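Spore coat polysaccharide biosynthesis protein SpsE (Bacillus subtilis, PDB 1VLI) probably acts as a sialic acid synthase-like enzyme, related to N-acylneuraminate-9-phosphate synthases, in the pathway that makes spore coat polysaccharide. Local coordinates at residues 16-21 / 114-119; 63-68 / 128-133; 149-154 / 159-164. All blocks are in the same frame, centred on the assembly; numbering follows the deposited sequence.

Contact 1. Residues 16-21 / 114-119; sequences FQIANK and QVIFLS
A beta hairpin of strands 15-18 and 21-24, near the start of the modelled chain, with a two-residue type II' turn (Ile18 to Lys21), rests against Ile116 at the beginning of barrel strand 116-118. Backbone bonds in both directions between Ile18 and Lys21 hold the turn, whose corner residue Ala19 takes a positive phi of 58°. The contact converges on a single methyl. CD1 of Ile116 stands 3.8 Å from CB of Ala19 and 4.2 Å from CG2 of Ile18, while the carbonyl oxygen of Ile18 borders the same methyl. CG1 of Ile116 lies beside its own backbone N and anti to the carbonyl carbon (chi1 -63°), and the branch then runs on extended (chi2 165°), which carries CD1 out from the strand to the turn. From the other strand of the hairpin, CD of Lys21 comes alongside at 4.3 Å from Ile116 CD1. The ammonium beyond it makes a salt bridge with Asp59. It also reaches the segment 114-119 through water: one molecule lies 3.2 Å from Lys21 NZ and donates to Gln114 O at 3.1 Å, and a second makes another link, weakly bonded to Gln114 O. Around this patch, Ile18 and Ile116 both pack on Phe30 of strand 30-36, Ile18 and Ala19 touch Ser136, and the Ile116 backbone is hydrogen-bonded to Asp59, just before strand 60-63, and to Val61 within it.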
# COMPACT_ATOMS: atom_id res chain seq x y z
N PHE A 16 15.48 10.02 -2.01
CA PHE A 16 16.13 8.76 -1.65
C PHE A 16 16.29 7.82 -2.86
O PHE A 16 15.89 8.16 -3.97
CB PHE A 16 15.44 8.05 -0.48
CG PHE A 16 13.97 7.75 -0.70
CD1 PHE A 16 13.58 6.56 -1.28
CD2 PHE A 16 12.98 8.64 -0.26
CE1 PHE A 16 12.23 6.24 -1.47
CE2 PHE A 16 11.61 8.34 -0.44
CZ PHE A 16 11.22 7.15 -1.05
N GLN A 17 16.89 6.65 -2.64
CA GLN A 17 17.19 5.73 -3.74
C GLN A 17 16.29 4.49 -3.70
O GLN A 17 16.32 3.76 -2.71
CB GLN A 17 18.64 5.25 -3.64
CG GLN A 17 19.70 6.28 -3.81
CD GLN A 17 19.68 6.87 -5.20
OE1 GLN A 17 19.21 8.01 -5.38
NE2 GLN A 17 20.17 6.11 -6.19
N ILE A 18 15.52 4.23 -4.75
CA ILE A 18 14.98 2.87 -4.93
C ILE A 18 15.86 2.10 -5.93
O ILE A 18 15.94 2.45 -7.10
CB ILE A 18 13.53 2.92 -5.38
CG1 ILE A 18 12.67 3.52 -4.26
CG2 ILE A 18 13.04 1.53 -5.64
CD1 ILE A 18 11.26 3.88 -4.70
N ALA A 19 16.55 1.07 -5.46
CA ALA A 19 17.55 0.36 -6.31
C ALA A 19 18.58 1.37 -6.80
O ALA A 19 19.23 2.04 -5.98
CB ALA A 19 16.87 -0.37 -7.50
N ASN A 20 18.68 1.54 -8.11
CA ASN A 20 19.66 2.42 -8.72
C ASN A 20 19.10 3.79 -9.16
O ASN A 20 19.73 4.48 -9.99
CB ASN A 20 20.31 1.70 -9.93
CG ASN A 20 19.31 1.49 -11.09
OD1 ASN A 20 18.13 1.22 -10.88
ND2 ASN A 20 19.80 1.64 -12.33
N LYS A 21 17.96 4.20 -8.58
CA LYS A 21 17.15 5.31 -9.10
C LYS A 21 16.68 6.28 -8.03
O LYS A 21 16.17 5.87 -7.00
CB LYS A 21 15.92 4.75 -9.80
CG LYS A 21 15.98 4.95 -11.26
CD LYS A 21 15.17 3.93 -12.01
CE LYS A 21 15.69 3.84 -13.44
NZ LYS A 21 14.60 3.52 -14.40
N GLN A 114 15.27 -4.49 -16.98
CA GLN A 114 15.60 -3.27 -16.26
C GLN A 114 14.38 -2.58 -15.67
O GLN A 114 14.21 -1.36 -15.77
CB GLN A 114 16.42 -2.33 -17.13
CG GLN A 114 17.90 -2.64 -17.09
CD GLN A 114 18.58 -2.35 -18.41
OE1 GLN A 114 18.47 -1.24 -18.96
NE2 GLN A 114 19.29 -3.35 -18.93
N VAL A 115 13.51 -3.39 -15.07
CA VAL A 115 12.45 -2.84 -14.26
C VAL A 115 12.59 -3.38 -12.83
O VAL A 115 13.19 -4.45 -12.58
CB VAL A 115 11.03 -3.04 -14.87
CG1 VAL A 115 10.99 -2.57 -16.30
CG2 VAL A 115 10.60 -4.46 -14.82
N ILE A 116 12.07 -2.59 -11.89
CA ILE A 116 12.24 -2.87 -10.49
C ILE A 116 10.98 -3.57 -10.01
O ILE A 116 9.88 -2.98 -10.03
CB ILE A 116 12.47 -1.56 -9.70
CG1 ILE A 116 13.77 -0.85 -10.15
CG2 ILE A 116 12.43 -1.82 -8.18
CD1 ILE A 116 13.86 0.62 -9.66
N PHE A 117 11.16 -4.80 -9.55
CA PHE A 117 10.11 -5.59 -8.97
C PHE A 117 9.77 -5.05 -7.59
O PHE A 117 10.67 -4.82 -6.77
CB PHE A 117 10.56 -7.04 -8.84
CG PHE A 117 9.54 -7.94 -8.17
CD1 PHE A 117 8.56 -8.60 -8.92
CD2 PHE A 117 9.55 -8.11 -6.78
CE1 PHE A 117 7.61 -9.42 -8.29
CE2 PHE A 117 8.60 -8.92 -6.15
CZ PHE A 117 7.63 -9.58 -6.91
N LEU A 118 8.47 -4.86 -7.37
CA LEU A 118 7.95 -4.46 -6.07
C LEU A 118 6.74 -5.28 -5.67
O LEU A 118 5.95 -5.71 -6.51
CB LEU A 118 7.55 -2.99 -6.08
CG LEU A 118 8.65 -1.95 -6.27
CD1 LEU A 118 7.96 -0.64 -6.41
CD2 LEU A 118 9.60 -1.92 -5.10
N SER A 119 6.58 -5.49 -4.37
CA SER A 119 5.36 -6.07 -3.85
C SER A 119 4.92 -5.39 -2.54
O SER A 119 5.60 -4.49 -2.03
CB SER A 119 5.56 -7.57 -3.64
OG SER A 119 4.32 -8.23 -3.68
O HOH W 1 14.12 0.57 -13.37
O HOH W 2 15.32 1.66 -16.67

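Contact 2. Residues 63-68 / 128-133; sequences FQMFQA and DLLQST
The ring of Phe66 turns its edge, not a face, to the helix 124-131: Leu129 CB and the backbone N of Leu130 both lie near the ring plane. CE1 of Phe66 is 4.0 Å from Leu129 CB and CZ is 4.4 Å from Leu130 N, with CD1 of Leu129 at 4.1 Å from the same CE1. One face of the ring carries Met65 CB, 3.6 Å above the plane and shifted toward the rim, so the preceding residue of the loop itself backs the aromatic group.

Met65, a selenomethionine here, makes the second point of touch. Its selenium sits 3.9 Å from Leu130 CD1, and the two side chains pass at a slant. The chain of Met65 runs extended as far as SE and then bends (chi3 56°), while Leu130 has CG anti to its backbone N, which brings CD1 up to the selenium. The side chain of Leu129 thus meets Phe66, and that of Leu130 meets Met65.

Two hydroxyls bond to the carbonyls of these leucines. Ser132 OG donates to Leu129 O at 2.6 Å, tilted 17° from the carbonyl plane. Thr133 OG1 binds Leu130 O at 2.7 Å, in the carbonyl plane and on a lone pair; the backbone N of Thr133 binds that oxygen too, so two donors grip it.

Met65 also packs on Phe117 and Met98, and Leu130 on Val121 and Phe138. Strands 60-63 and 116-118 are parallel neighbours in the eight-stranded (beta/alpha)8 barrel of this NeuB-type domain, and here the loop after the first meets the helix after the second.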
# COMPACT_ATOMS: atom_id res chain seq x y z
N PHE A 63 3.64 -6.75 -8.31
CA PHE A 63 2.82 -7.98 -8.21
C PHE A 63 2.33 -8.24 -6.79
O PHE A 63 3.05 -7.97 -5.82
CB PHE A 63 3.62 -9.21 -8.67
CG PHE A 63 3.83 -9.26 -10.18
CD1 PHE A 63 2.88 -9.86 -11.01
CD2 PHE A 63 4.96 -8.70 -10.75
CE1 PHE A 63 3.04 -9.88 -12.38
CE2 PHE A 63 5.13 -8.72 -12.15
CZ PHE A 63 4.16 -9.31 -12.96
N GLN A 64 1.11 -8.76 -6.66
CA GLN A 64 0.63 -9.27 -5.37
C GLN A 64 1.29 -10.60 -5.04
O GLN A 64 1.23 -11.55 -5.83
CB GLN A 64 -0.87 -9.46 -5.39
CG GLN A 64 -1.53 -9.38 -4.02
CD GLN A 64 -3.04 -9.60 -4.10
OE1 GLN A 64 -3.55 -10.58 -3.58
NE2 GLN A 64 -3.74 -8.68 -4.75
N MSE A 65 1.91 -10.68 -3.87
CA MSE A 65 2.52 -11.93 -3.44
C MSE A 65 1.71 -12.69 -2.41
O MSE A 65 1.75 -13.91 -2.38
CB MSE A 65 3.92 -11.70 -2.92
CG MSE A 65 4.91 -11.52 -4.05
SE MSE A 65 6.75 -11.43 -3.38
CE MSE A 65 6.82 -13.10 -2.43
N PHE A 66 0.95 -11.98 -1.59
CA PHE A 66 0.26 -12.61 -0.49
C PHE A 66 -1.26 -12.56 -0.63
O PHE A 66 -1.81 -11.58 -1.16
CB PHE A 66 0.77 -12.03 0.83
CG PHE A 66 2.27 -11.97 0.89
CD1 PHE A 66 3.02 -13.10 1.26
CD2 PHE A 66 2.95 -10.82 0.51
CE1 PHE A 66 4.40 -13.05 1.27
CE2 PHE A 66 4.34 -10.77 0.52
CZ PHE A 66 5.06 -11.88 0.90
N GLN A 67 -1.92 -13.63 -0.18
CA GLN A 67 -3.39 -13.77 -0.25
C GLN A 67 -4.09 -12.92 0.79
O GLN A 67 -3.53 -12.70 1.86
CB GLN A 67 -3.79 -15.21 -0.08
CG GLN A 67 -3.72 -16.00 -1.36
CD GLN A 67 -4.12 -17.45 -1.16
OE1 GLN A 67 -4.71 -17.80 -0.13
NE2 GLN A 67 -3.78 -18.30 -2.13
N ALA A 68 -5.31 -12.47 0.47
CA ALA A 68 -6.03 -11.51 1.32
C ALA A 68 -6.56 -12.09 2.65
O ALA A 68 -6.70 -11.36 3.65
CB ALA A 68 -7.16 -10.83 0.53
N ASP A 128 8.98 -10.92 6.09
CA ASP A 128 10.17 -11.73 6.15
C ASP A 128 10.40 -12.45 4.83
O ASP A 128 11.54 -12.63 4.41
CB ASP A 128 10.01 -12.79 7.22
CG ASP A 128 10.14 -12.24 8.61
OD1 ASP A 128 10.56 -11.08 8.78
OD2 ASP A 128 9.87 -12.94 9.61
N LEU A 129 9.31 -12.92 4.24
CA LEU A 129 9.37 -13.59 2.97
C LEU A 129 9.90 -12.67 1.89
O LEU A 129 10.86 -13.03 1.20
CB LEU A 129 8.01 -14.21 2.63
CG LEU A 129 7.74 -15.48 3.47
CD1 LEU A 129 6.32 -16.01 3.31
CD2 LEU A 129 8.76 -16.57 3.12
N LEU A 130 9.33 -11.46 1.80
CA LEU A 130 9.79 -10.45 0.85
C LEU A 130 11.24 -10.05 1.14
O LEU A 130 12.06 -9.89 0.23
CB LEU A 130 8.87 -9.22 0.89
CG LEU A 130 9.07 -8.17 -0.19
CD1 LEU A 130 9.04 -8.77 -1.57
CD2 LEU A 130 8.02 -7.04 -0.08
N GLN A 131 11.56 -9.91 2.42
CA GLN A 131 12.90 -9.52 2.81
C GLN A 131 13.90 -10.52 2.21
O GLN A 131 14.97 -10.14 1.74
CB GLN A 131 13.03 -9.47 4.34
CG GLN A 131 14.42 -9.14 4.87
CD GLN A 131 14.94 -7.74 4.49
OE1 GLN A 131 14.37 -7.04 3.65
NE2 GLN A 131 16.03 -7.34 5.12
N SER A 132 13.53 -11.80 2.19
CA SER A 132 14.49 -12.82 1.80
C SER A 132 14.83 -12.73 0.32
O SER A 132 15.75 -13.38 -0.12
CB SER A 132 13.98 -14.21 2.18
OG SER A 132 12.89 -14.60 1.36
N THR A 133 14.12 -11.87 -0.42
CA THR A 133 14.46 -11.62 -1.83
C THR A 133 15.22 -10.30 -2.05
O THR A 133 15.35 -9.88 -3.19
CB THR A 133 13.18 -11.59 -2.71
OG1 THR A 133 12.40 -10.43 -2.39
CG2 THR A 133 12.27 -12.73 -2.39

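Contact 3. Residues 149-154 / 159-164; sequences PLLKYV and RPMIFS
Met161, modelled as selenomethionine, leaves strand 161-164 with CG beside its backbone N and anti to the carbonyl carbon (chi1 -79°), stretches fully at the next bond, and folds back at the last one (chi3 64°). This hook lays SE and CE against helix 148-155. On the helix, CG1 of Val154 is anti to the backbone N (chi1 -177°), which sets that methyl against the selenium.

The selenium of Met161 lies 3.9 Å from Val154 CG1 and 4.0 Å from C of Val154. Its terminal methyl CE reaches farther along the helix, 4.2 Å from Leu151 CD2 and 4.0 Å from Leu151 O. Residues about one turn apart on the helix therefore receive one side chain: Val154 borders both the selenium and the methyl, and Leu151 the methyl. In both pairs the side chains meet at an angle rather than lying parallel.

A water joins the backbones near the short connection from helix to strand. It donates to Val154 O at 2.7 Å and accepts from Arg159 N at 2.9 Å, thereby serving a carbonyl near the C-terminal end of helix 148-155 and an amide just ahead of the strand.

The contact belongs to the beta-alpha-beta unit made of strand 138-140, helix 148-155 and strand 161-164. Ile180 of the following helix 170-181 packs on Met161, Leu151 touches Ala176 of that helix, and Val154 lies on Phe138.

Chemically the join is almost wholly dispersive: a polarisable selenium and three methyl groups meet between helix and strand in a buried contact, and a single water provides a polar link between the two segments.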
# COMPACT_ATOMS: atom_id res chain seq x y z
N PRO A 149 2.77 -1.81 14.76
CA PRO A 149 3.80 -2.85 14.97
C PRO A 149 4.42 -3.30 13.64
O PRO A 149 5.65 -3.46 13.55
CB PRO A 149 3.04 -3.96 15.69
CG PRO A 149 1.86 -3.22 16.38
CD PRO A 149 1.46 -2.24 15.32
N LEU A 150 3.60 -3.45 12.59
CA LEU A 150 4.13 -3.73 11.27
C LEU A 150 5.00 -2.60 10.73
O LEU A 150 6.07 -2.87 10.17
CB LEU A 150 3.02 -4.06 10.27
CG LEU A 150 3.48 -4.23 8.81
CD1 LEU A 150 4.43 -5.50 8.61
CD2 LEU A 150 2.31 -4.26 7.86
N LEU A 151 4.57 -1.35 10.89
CA LEU A 151 5.36 -0.25 10.34
C LEU A 151 6.73 -0.19 11.02
O LEU A 151 7.71 0.12 10.38
CB LEU A 151 4.63 1.11 10.47
CG LEU A 151 3.30 1.23 9.72
CD1 LEU A 151 2.61 2.55 10.07
CD2 LEU A 151 3.43 1.07 8.18
N LYS A 152 6.77 -0.48 12.32
CA LYS A 152 7.99 -0.47 13.12
C LYS A 152 8.90 -1.61 12.67
O LYS A 152 10.11 -1.46 12.57
CB LYS A 152 7.57 -0.66 14.58
CG LYS A 152 8.56 -0.23 15.63
CD LYS A 152 8.10 -0.71 17.02
CE LYS A 152 8.90 -0.06 18.18
NZ LYS A 152 8.03 0.52 19.27
N TYR A 153 8.30 -2.76 12.42
CA TYR A 153 9.04 -3.97 12.12
C TYR A 153 9.75 -3.82 10.79
O TYR A 153 10.94 -4.12 10.68
CB TYR A 153 8.06 -5.12 12.04
CG TYR A 153 8.68 -6.47 11.87
CD1 TYR A 153 8.97 -6.97 10.60
CD2 TYR A 153 8.94 -7.27 12.97
CE1 TYR A 153 9.51 -8.22 10.43
CE2 TYR A 153 9.48 -8.53 12.81
CZ TYR A 153 9.77 -9.00 11.54
OH TYR A 153 10.30 -10.27 11.38
N VAL A 154 9.04 -3.33 9.79
CA VAL A 154 9.62 -3.13 8.48
C VAL A 154 10.59 -1.92 8.48
O VAL A 154 11.65 -1.99 7.85
CB VAL A 154 8.53 -2.96 7.43
CG1 VAL A 154 9.16 -2.80 6.08
CG2 VAL A 154 7.61 -4.16 7.42
N ARG A 159 15.04 -0.23 4.40
CA ARG A 159 14.75 0.00 3.02
C ARG A 159 13.68 1.08 2.88
O ARG A 159 12.97 1.41 3.85
CB ARG A 159 14.33 -1.31 2.38
CG ARG A 159 15.52 -2.22 2.09
CD ARG A 159 16.47 -1.62 1.02
NE ARG A 159 17.79 -2.26 0.99
CZ ARG A 159 18.81 -1.94 1.79
NH1 ARG A 159 18.68 -0.97 2.70
NH2 ARG A 159 19.96 -2.60 1.67
N PRO A 160 13.59 1.66 1.69
CA PRO A 160 12.54 2.60 1.41
C PRO A 160 11.14 2.06 1.74
O PRO A 160 10.88 0.86 1.65
CB PRO A 160 12.70 2.84 -0.09
CG PRO A 160 14.15 2.69 -0.29
CD PRO A 160 14.52 1.51 0.55
N MSE A 161 10.25 2.97 2.11
CA MSE A 161 8.90 2.59 2.45
C MSE A 161 7.91 3.46 1.76
O MSE A 161 8.07 4.68 1.74
CB MSE A 161 8.77 2.64 3.92
CG MSE A 161 9.39 1.38 4.47
SE MSE A 161 9.22 1.09 6.27
CE MSE A 161 7.24 0.90 6.48
N ILE A 162 6.94 2.82 1.11
CA ILE A 162 5.89 3.55 0.40
C ILE A 162 4.59 3.22 1.06
O ILE A 162 4.23 2.03 1.10
CB ILE A 162 5.82 3.12 -1.06
CG1 ILE A 162 7.20 3.21 -1.72
CG2 ILE A 162 4.80 3.98 -1.83
CD1 ILE A 162 7.25 2.53 -3.07
N PHE A 163 3.88 4.21 1.60
CA PHE A 163 2.59 3.88 2.20
C PHE A 163 1.43 4.66 1.61
O PHE A 163 1.58 5.79 1.19
CB PHE A 163 2.64 3.83 3.73
CG PHE A 163 2.72 5.17 4.40
CD1 PHE A 163 1.55 5.93 4.67
CD2 PHE A 163 3.95 5.66 4.85
CE1 PHE A 163 1.62 7.12 5.34
CE2 PHE A 163 4.02 6.89 5.51
CZ PHE A 163 2.86 7.61 5.78
N SER A 164 0.28 4.00 1.52
CA SER A 164 -0.86 4.56 0.87
C SER A 164 -1.82 5.14 1.91
O SER A 164 -1.75 4.80 3.08
CB SER A 164 -1.51 3.49 0.02
OG SER A 164 -0.92 3.49 -1.27
O HOH W 3 12.49 -0.88 5.50

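Overall arrangement
The three contacts form a rough triangle in and around the TIM barrel, with centres about 16 Å apart from contact 1 to either of the others and about 14 Å between contacts 2 and 3. Contacts 1 and 2 interleave along the chain, since 63-68 precedes 114-119 and 128-133 follows it; contact 3 comes after both. Direct bonds and packing connect them: Ser119 OG to Phe63 O, Asp128 OD1 to Tyr153 OH, and the hairpin residues Phe16 and Ile18 against Pro160. The hairpin thus bridges the starts of strands 116-118 and 161-164, whereas contact 2 sets helix 124-131 against the loop after strand 60-63, and contact 3 sets helix 148-155 against strand 161-164.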